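Local coordinates for 6-phosphogluconate dehydratase (Shewanella oneidensis, PDB 2GP4), which catalyses the dehydration of 6-phosphogluconate in the Entner-Doudoroff pathway and is seen here in its apo form, lacking the iron-sulfur cluster, at residues Val135-Pro140 against Cys174-Pro179; Ser320-Met325 against Met504-Lys509; Glu388-Asn391 against Gly397-Arg400. All blocks are in the same frame, centred on the assembly; numbering follows the deposited sequence.

Interaction 1: Val135-Pro140 against Cys174-Pro179; sequences VTQGQP and CDKIVP
Two strand-to-helix loops meet here: Val135 and Gln137, on the way from strand 120-124 to helix 145-160, touch Lys176 and Ile177, on the way from strand 167-171 to helix 179-186. Lys176 does most of the work. Its side chain runs past Val135 at a slant, and the valine methyl CG1 lies 3.5 Å from Lys176 CE and 3.7 Å from Lys176 CG, so the aliphatic part of the lysine is packed before its nitrogen is reached. The bend at chi2 (-97°) lays the chain across the valine, and the bend at chi4 turns NZ toward the amide of Gln137, whose own chain runs roughly perpendicular to the lysine. The second loop carries a Cys-Asp-Lys sequence whose cysteine probably lies near the iron-sulfur site, as in related dehydratases; in this cluster-free model the lysine nitrogen donates a hydrogen bond to an amide oxygen. Lys176 NZ stands 2.9 Å from Gln137 OE1, at 118° to the C=O bond and tilted 24° from the carbonyl plane. Beyond the lysine, Val135 CG1 also meets the terminal methyl of Ile177, CD1, at 3.7 Å. The isoleucine is buried and rests as well on Ile152 of helix 145-160 and on Glu117. One residue further on, Val178 takes the N-cap position of helix 179-186.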
loop_
_atom_site.group_PDB
_atom_site.type_symbol
_atom_site.label_atom_id
_atom_site.label_comp_id
_atom_site.label_asym_id
_atom_site.label_seq_id
_atom_site.Cartn_x
_atom_site.Cartn_y
_atom_site.Cartn_z
ATOM N N VAL A 135 5.338 10.408 -11.463
ATOM C CA VAL A 135 4.028 9.733 -11.439
ATOM C C VAL A 135 3.356 9.690 -12.820
ATOM O O VAL A 135 3.794 10.372 -13.752
ATOM C CB VAL A 135 3.051 10.344 -10.377
ATOM C CG1 VAL A 135 3.760 10.572 -9.052
ATOM C CG2 VAL A 135 2.416 11.636 -10.871
ATOM N N THR A 136 2.301 8.883 -12.943
ATOM C CA THR A 136 1.496 8.819 -14.174
ATOM C C THR A 136 0.033 8.459 -13.916
ATOM O O THR A 136 -0.319 7.282 -13.817
ATOM C CB THR A 136 2.092 7.849 -15.225
ATOM O OG1 THR A 136 1.099 7.539 -16.211
ATOM C CG2 THR A 136 2.565 6.563 -14.572
ATOM N N GLN A 137 -0.815 9.482 -13.816
ATOM C CA GLN A 137 -2.246 9.286 -13.574
ATOM C C GLN A 137 -3.090 10.202 -14.461
ATOM O O GLN A 137 -3.771 11.108 -13.968
ATOM C CB GLN A 137 -2.608 9.510 -12.092
ATOM C CG GLN A 137 -1.436 9.633 -11.108
ATOM C CD GLN A 137 -1.006 11.076 -10.857
ATOM O OE1 GLN A 137 -0.815 11.481 -9.710
ATOM N NE2 GLN A 137 -0.848 11.854 -11.924
ATOM N N GLY A 138 -3.044 9.967 -15.770
ATOM C CA GLY A 138 -3.884 10.717 -16.709
ATOM C C GLY A 138 -5.297 10.154 -16.746
ATOM O O GLY A 138 -5.934 9.982 -15.702
ATOM N N GLN A 139 -5.785 9.893 -17.959
ATOM C CA GLN A 139 -7.023 9.147 -18.165
ATOM C C GLN A 139 -6.649 7.775 -18.754
ATOM O O GLN A 139 -6.822 6.762 -18.078
ATOM C CB GLN A 139 -8.012 9.918 -19.049
ATOM C CG GLN A 139 -7.951 11.445 -18.912
ATOM C CD GLN A 139 -8.492 11.948 -17.583
ATOM O OE1 GLN A 139 -9.693 11.866 -17.314
ATOM N NE2 GLN A 139 -7.606 12.481 -16.748
ATOM N N PRO A 140 -6.134 7.730 -20.010
ATOM C CA PRO A 140 -5.427 6.518 -20.454
ATOM C C PRO A 140 -4.004 6.425 -19.884
ATOM O O PRO A 140 -3.419 5.340 -19.857
ATOM C CB PRO A 140 -5.385 6.668 -21.985
ATOM C CG PRO A 140 -6.301 7.836 -22.306
ATOM C CD PRO A 140 -6.221 8.713 -21.103
ATOM N N CYS A 174 5.212 9.274 -2.791
ATOM C CA CYS A 174 4.311 8.304 -2.174
ATOM C C CYS A 174 3.606 7.442 -3.231
ATOM O O CYS A 174 3.751 7.688 -4.432
ATOM C CB CYS A 174 3.277 9.029 -1.301
ATOM S SG CYS A 174 2.209 7.935 -0.323
ATOM N N ASP A 175 2.866 6.429 -2.760
ATOM C CA ASP A 175 1.981 5.559 -3.569
ATOM C C ASP A 175 2.645 4.832 -4.743
ATOM O O ASP A 175 2.910 3.636 -4.656
ATOM C CB ASP A 175 0.709 6.305 -4.025
ATOM C CG ASP A 175 -0.246 5.416 -4.836
ATOM O OD1 ASP A 175 -0.472 4.242 -4.450
ATOM O OD2 ASP A 175 -0.773 5.899 -5.868
ATOM N N LYS A 176 2.873 5.542 -5.843
ATOM C CA LYS A 176 3.537 4.962 -7.010
ATOM C C LYS A 176 5.057 5.046 -6.843
ATOM O O LYS A 176 5.793 4.085 -7.146
ATOM C CB LYS A 176 3.067 5.617 -8.321
ATOM C CG LYS A 176 2.818 7.126 -8.249
ATOM C CD LYS A 176 1.343 7.466 -8.017
ATOM C CE LYS A 176 1.211 8.850 -7.367
ATOM N NZ LYS A 176 -0.037 9.583 -7.731
ATOM N N ILE A 177 5.513 6.191 -6.343
ATOM C CA ILE A 177 6.903 6.361 -5.968
ATOM C C ILE A 177 7.026 5.962 -4.499
ATOM O O ILE A 177 6.071 6.102 -3.735
ATOM C CB ILE A 177 7.387 7.808 -6.211
ATOM C CG1 ILE A 177 6.895 8.303 -7.574
ATOM C CG2 ILE A 177 8.903 7.886 -6.148
ATOM C CD1 ILE A 177 7.176 9.760 -7.856
ATOM N N VAL A 178 8.199 5.470 -4.118
ATOM C CA VAL A 178 8.472 4.835 -2.815
ATOM C C VAL A 178 8.522 3.315 -2.996
ATOM O O VAL A 178 9.586 2.740 -2.811
ATOM C CB VAL A 178 7.547 5.269 -1.630
ATOM C CG1 VAL A 178 7.693 4.307 -0.465
ATOM C CG2 VAL A 178 7.873 6.673 -1.163
ATOM N N PRO A 179 7.395 2.664 -3.376
ATOM C CA PRO A 179 7.492 1.220 -3.579
ATOM C C PRO A 179 8.466 0.861 -4.692
ATOM O O PRO A 179 9.229 -0.098 -4.544
ATOM C CB PRO A 179 6.065 0.825 -3.968
ATOM C CG PRO A 179 5.208 1.902 -3.403
ATOM C CD PRO A 179 6.016 3.132 -3.616
#

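Interaction 2: Ser320-Met325 against Met504-Lys509; sequences STNLTM and MPELHK
Met504 and Glu506 reach across to Met325 and Asn322 at the beginning of helix 322-333, where the largely helical N-terminal part of the enzyme meets the sheet-rich C-terminal part. The segment 504-509 is a loop joining helix 499-502 to helix 511-519. Met504 comes first. Both it and Met325 are selenomethionines, and their side chains approach tip to tip: Met325 SE lies 3.2 Å from Met504 CE and 3.6 Å from Met504 SE. Met504 holds CG anti to its backbone nitrogen (chi1 -154°) and stays extended until chi3, where the end methyl folds over toward the other selenium. Met325 also rests on His544 of strand 541-546, so this buried apolar pair sits against the C-terminal sheet.

Past Pro505, Glu506 sends an extended chain to the side-chain amide of Asn322. Asn322 ND2 is 2.8 Å from Glu506 OE2, with the amide and carboxylate planes only 20° apart, yet the N-H angle of 121° makes this a weak hydrogen bond. The amide's stronger partner is Arg531, whose NH1 binds Asn322 OD1 while its NE binds the carbonyl of Met504; one guanidinium thus ties both segments together. Leu507 adds a backbone bond to Arg531, and the carbonyl carbon of Glu506 lies off one face of the His508 ring, toward its rim. At the end, Lys509 turns to Gln474 and Asn475. On the helix side, Ser320 OG caps the first turn by accepting from Asn322 N at 3.1 Å.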
loop_
_atom_site.group_PDB
_atom_site.type_symbol
_atom_site.label_atom_id
_atom_site.label_comp_id
_atom_site.label_asym_id
_atom_site.label_seq_id
_atom_site.Cartn_x
_atom_site.Cartn_y
_atom_site.Cartn_z
ATOM N N SER A 320 -4.883 2.367 1.633
ATOM C CA SER A 320 -5.300 1.932 0.310
ATOM C C SER A 320 -5.058 0.445 0.070
ATOM O O SER A 320 -4.040 -0.101 0.497
ATOM C CB SER A 320 -4.568 2.757 -0.751
ATOM O OG SER A 320 -4.976 2.373 -2.049
ATOM N N THR A 321 -5.997 -0.200 -0.627
ATOM C CA THR A 321 -5.844 -1.601 -1.014
ATOM C C THR A 321 -4.803 -1.754 -2.108
ATOM O O THR A 321 -4.391 -2.868 -2.420
ATOM C CB THR A 321 -7.158 -2.240 -1.482
ATOM O OG1 THR A 321 -7.761 -1.426 -2.496
ATOM C CG2 THR A 321 -8.111 -2.402 -0.324
ATOM N N ASN A 322 -4.376 -0.633 -2.683
ATOM C CA ASN A 322 -3.248 -0.631 -3.616
ATOM C C ASN A 322 -1.947 -1.030 -2.928
ATOM O O ASN A 322 -1.110 -1.716 -3.516
ATOM C CB ASN A 322 -3.096 0.734 -4.295
ATOM C CG ASN A 322 -4.225 1.034 -5.273
ATOM O OD1 ASN A 322 -4.869 0.123 -5.809
ATOM N ND2 ASN A 322 -4.460 2.318 -5.524
ATOM N N LEU A 323 -1.794 -0.616 -1.672
ATOM C CA LEU A 323 -0.571 -0.899 -0.920
ATOM C C LEU A 323 -0.385 -2.371 -0.605
ATOM O O LEU A 323 0.717 -2.789 -0.264
ATOM C CB LEU A 323 -0.498 -0.078 0.364
ATOM C CG LEU A 323 0.496 1.083 0.355
ATOM C CD1 LEU A 323 -0.195 2.376 -0.014
ATOM C CD2 LEU A 323 1.136 1.200 1.732
ATOM N N THR A 324 -1.451 -3.156 -0.719
ATOM C CA THR A 324 -1.343 -4.595 -0.516
ATOM C C THR A 324 -0.435 -5.203 -1.587
ATOM O O THR A 324 0.385 -6.062 -1.287
ATOM C CB THR A 324 -2.730 -5.305 -0.504
ATOM O OG1 THR A 324 -3.367 -5.152 -1.776
ATOM C CG2 THR A 324 -3.635 -4.736 0.591
HETATM N N MSE A 325 -0.573 -4.737 -2.827
HETATM C CA MSE A 325 0.268 -5.205 -3.930
HETATM C C MSE A 325 1.730 -4.780 -3.774
HETATM O O MSE A 325 2.645 -5.572 -4.019
HETATM C CB MSE A 325 -0.273 -4.706 -5.272
HETATM C CG MSE A 325 -1.445 -5.490 -5.827
HETATM SE SE MSE A 325 -2.092 -4.669 -7.488
HETATM C CE MSE A 325 -2.739 -2.990 -6.711
HETATM N N MSE A 504 -3.973 -2.440 -15.289
HETATM C CA MSE A 504 -4.783 -2.272 -14.077
HETATM C C MSE A 504 -5.006 -0.806 -13.658
HETATM O O MSE A 504 -4.506 -0.373 -12.622
HETATM C CB MSE A 504 -4.188 -3.106 -12.927
HETATM C CG MSE A 504 -5.172 -3.529 -11.842
HETATM SE SE MSE A 504 -4.242 -4.313 -10.300
HETATM C CE MSE A 504 -2.967 -2.867 -10.019
ATOM N N PRO A 505 -5.757 -0.031 -14.461
ATOM C CA PRO A 505 -6.031 1.337 -14.027
ATOM C C PRO A 505 -7.063 1.375 -12.895
ATOM O O PRO A 505 -7.950 0.524 -12.841
ATOM C CB PRO A 505 -6.611 1.988 -15.287
ATOM C CG PRO A 505 -7.253 0.864 -16.028
ATOM C CD PRO A 505 -6.389 -0.334 -15.762
ATOM N N GLU A 506 -6.933 2.345 -11.996
ATOM C CA GLU A 506 -7.939 2.601 -10.962
ATOM C C GLU A 506 -9.236 2.986 -11.640
ATOM O O GLU A 506 -9.260 3.885 -12.479
ATOM C CB GLU A 506 -7.496 3.736 -10.032
ATOM C CG GLU A 506 -6.384 3.355 -9.055
ATOM C CD GLU A 506 -5.966 4.510 -8.173
ATOM O OE1 GLU A 506 -6.608 5.584 -8.252
ATOM O OE2 GLU A 506 -4.994 4.347 -7.404
ATOM N N LEU A 507 -10.307 2.283 -11.300
ATOM C CA LEU A 507 -11.587 2.509 -11.949
ATOM C C LEU A 507 -12.475 3.365 -11.054
ATOM O O LEU A 507 -12.995 2.892 -10.059
ATOM C CB LEU A 507 -12.253 1.175 -12.300
ATOM C CG LEU A 507 -11.429 0.178 -13.127
ATOM C CD1 LEU A 507 -12.017 -1.215 -13.000
ATOM C CD2 LEU A 507 -11.318 0.603 -14.594
ATOM N N HIS A 508 -12.631 4.634 -11.420
ATOM C CA HIS A 508 -13.324 5.604 -10.576
ATOM C C HIS A 508 -14.804 5.762 -10.911
ATOM O O HIS A 508 -15.541 6.373 -10.148
ATOM C CB HIS A 508 -12.619 6.965 -10.631
ATOM C CG HIS A 508 -11.198 6.925 -10.163
ATOM N ND1 HIS A 508 -10.856 6.781 -8.835
ATOM C CD2 HIS A 508 -10.031 6.998 -10.848
ATOM C CE1 HIS A 508 -9.539 6.774 -8.721
ATOM N NE2 HIS A 508 -9.014 6.904 -9.926
ATOM N N LYS A 509 -15.232 5.203 -12.040
ATOM C CA LYS A 509 -16.603 5.391 -12.524
ATOM C C LYS A 509 -17.600 4.325 -12.047
ATOM O O LYS A 509 -18.762 4.332 -12.458
ATOM C CB LYS A 509 -16.612 5.478 -14.057
ATOM C CG LYS A 509 -15.995 6.765 -14.607
ATOM C CD LYS A 509 -15.719 6.682 -16.105
ATOM C CE LYS A 509 -16.963 6.960 -16.928
ATOM N NZ LYS A 509 -16.602 7.289 -18.340
#

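Interaction 3: Glu388-Asn391 against Gly397-Arg400; sequences EDVN and GLRR
The carbonyl oxygen of Glu388 is gripped from across the contact by Leu398 N at 2.9 Å, in the carbonyl plane and on a lone pair, and by a CA-H...O contact from Gly397 CA at 3.4 Å; within its own segment a weak bond from Val390 N closes an inverse gamma turn centred on Asp389. Two residues on, Val390 O takes Gly397 N at 2.8 Å, with the donor nearly in line with the C=O bond. The bonds across close the base of the small beta hairpin formed by strands 391-392 and 395-396. Val390 and Leu398 lie side by side, pointing the same way, with Val390 CG2 3.9 Å from Leu398 CB. The Glu388 side chain, CG anti to the backbone nitrogen (chi1 -163°), stretches alongside the second segment. A water donates to Glu388 OE2 at 2.7 Å and accepts from Arg399 N at 3.2 Å. Glu388 OE1 lies near the edge of the Arg399 guanidinium, in a long salt bridge of 4.0 Å to NE, with the two planes 74° apart; NH1 of that arginine pairs with Asp382 of helix 372-383. Short backbone bonds therefore fix the hairpin base, while the carboxylate acts mainly through water and a loose ion pair.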
loop_
_atom_site.group_PDB
_atom_site.type_symbol
_atom_site.label_atom_id
_atom_site.label_comp_id
_atom_site.label_asym_id
_atom_site.label_seq_id
_atom_site.Cartn_x
_atom_site.Cartn_y
_atom_site.Cartn_z
ATOM N N GLU A 388 8.520 -5.004 18.235
ATOM C CA GLU A 388 9.402 -3.959 18.755
ATOM C C GLU A 388 10.866 -4.248 18.457
ATOM O O GLU A 388 11.678 -3.326 18.305
ATOM C CB GLU A 388 9.226 -3.804 20.266
ATOM C CG GLU A 388 9.786 -2.485 20.793
ATOM C CD GLU A 388 10.077 -2.504 22.275
ATOM O OE1 GLU A 388 9.149 -2.791 23.072
ATOM O OE2 GLU A 388 11.238 -2.212 22.643
ATOM N N ASP A 389 11.195 -5.534 18.387
ATOM C CA ASP A 389 12.573 -5.989 18.267
ATOM C C ASP A 389 13.040 -5.951 16.814
ATOM O O ASP A 389 13.308 -6.990 16.201
ATOM C CB ASP A 389 12.717 -7.397 18.864
ATOM C CG ASP A 389 11.755 -8.398 18.245
ATOM O OD1 ASP A 389 10.582 -8.047 17.990
ATOM O OD2 ASP A 389 12.176 -9.537 17.999
ATOM N N VAL A 390 13.131 -4.744 16.268
ATOM C CA VAL A 390 13.604 -4.546 14.899
ATOM C C VAL A 390 14.709 -3.494 14.838
ATOM O O VAL A 390 14.752 -2.568 15.664
ATOM C CB VAL A 390 12.445 -4.154 13.921
ATOM C CG1 VAL A 390 11.551 -5.357 13.623
ATOM C CG2 VAL A 390 11.626 -2.991 14.469
ATOM N N ASN A 391 15.615 -3.652 13.873
ATOM C CA ASN A 391 16.592 -2.612 13.583
ATOM C C ASN A 391 15.969 -1.587 12.640
ATOM O O ASN A 391 15.268 -1.948 11.689
ATOM C CB ASN A 391 17.885 -3.198 12.992
ATOM C CG ASN A 391 19.034 -2.182 12.951
ATOM O OD1 ASN A 391 19.144 -1.305 13.811
ATOM N ND2 ASN A 391 19.891 -2.303 11.950
ATOM N N GLY A 397 15.211 -1.044 17.986
ATOM C CA GLY A 397 13.999 -0.890 18.786
ATOM C C GLY A 397 12.991 0.067 18.176
ATOM O O GLY A 397 13.286 1.251 17.996
ATOM N N LEU A 398 11.795 -0.442 17.868
ATOM C CA LEU A 398 10.750 0.370 17.225
ATOM C C LEU A 398 10.164 1.472 18.114
ATOM O O LEU A 398 9.573 2.420 17.604
ATOM C CB LEU A 398 9.624 -0.505 16.656
ATOM C CG LEU A 398 8.687 0.206 15.664
ATOM C CD1 LEU A 398 9.399 0.548 14.356
ATOM C CD2 LEU A 398 7.428 -0.598 15.405
ATOM N N ARG A 399 10.344 1.346 19.429
ATOM C CA ARG A 399 9.886 2.343 20.404
ATOM C C ARG A 399 10.466 3.737 20.120
ATOM O O ARG A 399 9.916 4.750 20.578
ATOM C CB ARG A 399 10.235 1.877 21.822
ATOM C CG ARG A 399 9.356 2.415 22.951
ATOM C CD ARG A 399 7.871 2.075 22.792
ATOM N NE ARG A 399 7.467 0.775 23.331
ATOM C CZ ARG A 399 6.223 0.490 23.732
ATOM N NH1 ARG A 399 5.266 1.412 23.688
ATOM N NH2 ARG A 399 5.930 -0.714 24.194
ATOM N N ARG A 400 11.555 3.780 19.344
ATOM C CA ARG A 400 12.160 5.034 18.876
ATOM C C ARG A 400 11.204 5.836 17.994
ATOM O O ARG A 400 11.334 7.060 17.862
ATOM C CB ARG A 400 13.435 4.757 18.079
ATOM C CG ARG A 400 14.586 4.235 18.884
ATOM C CD ARG A 400 15.733 3.821 17.971
ATOM N NE ARG A 400 16.830 3.229 18.734
ATOM C CZ ARG A 400 17.770 3.926 19.368
ATOM N NH1 ARG A 400 17.763 5.253 19.343
ATOM N NH2 ARG A 400 18.722 3.291 20.032
HETATM O O HOH W 1 12.368 -0.182 21.341
#

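Overall arrangement
Interactions 1 and 2 are neighbours, their centres 11 Å apart and their nearest atoms about 4 Å apart without touching, whereas interaction 3 lies about 31 Å from either, measured between centres. Interaction 2 is the buried one, and it joins segments 179 residues apart, one from each family region, through selenium-methyl packing and a weak amide-carboxylate bond. Interaction 1, partly buried, links two loops of the N-terminal region by lysine-valine packing and a single side-chain hydrogen bond. Interaction 3 is a local closure nearer the periphery, nested in the chain between the segments of interaction 2, and relies on backbone bonds with a water-mediated, charged fringe.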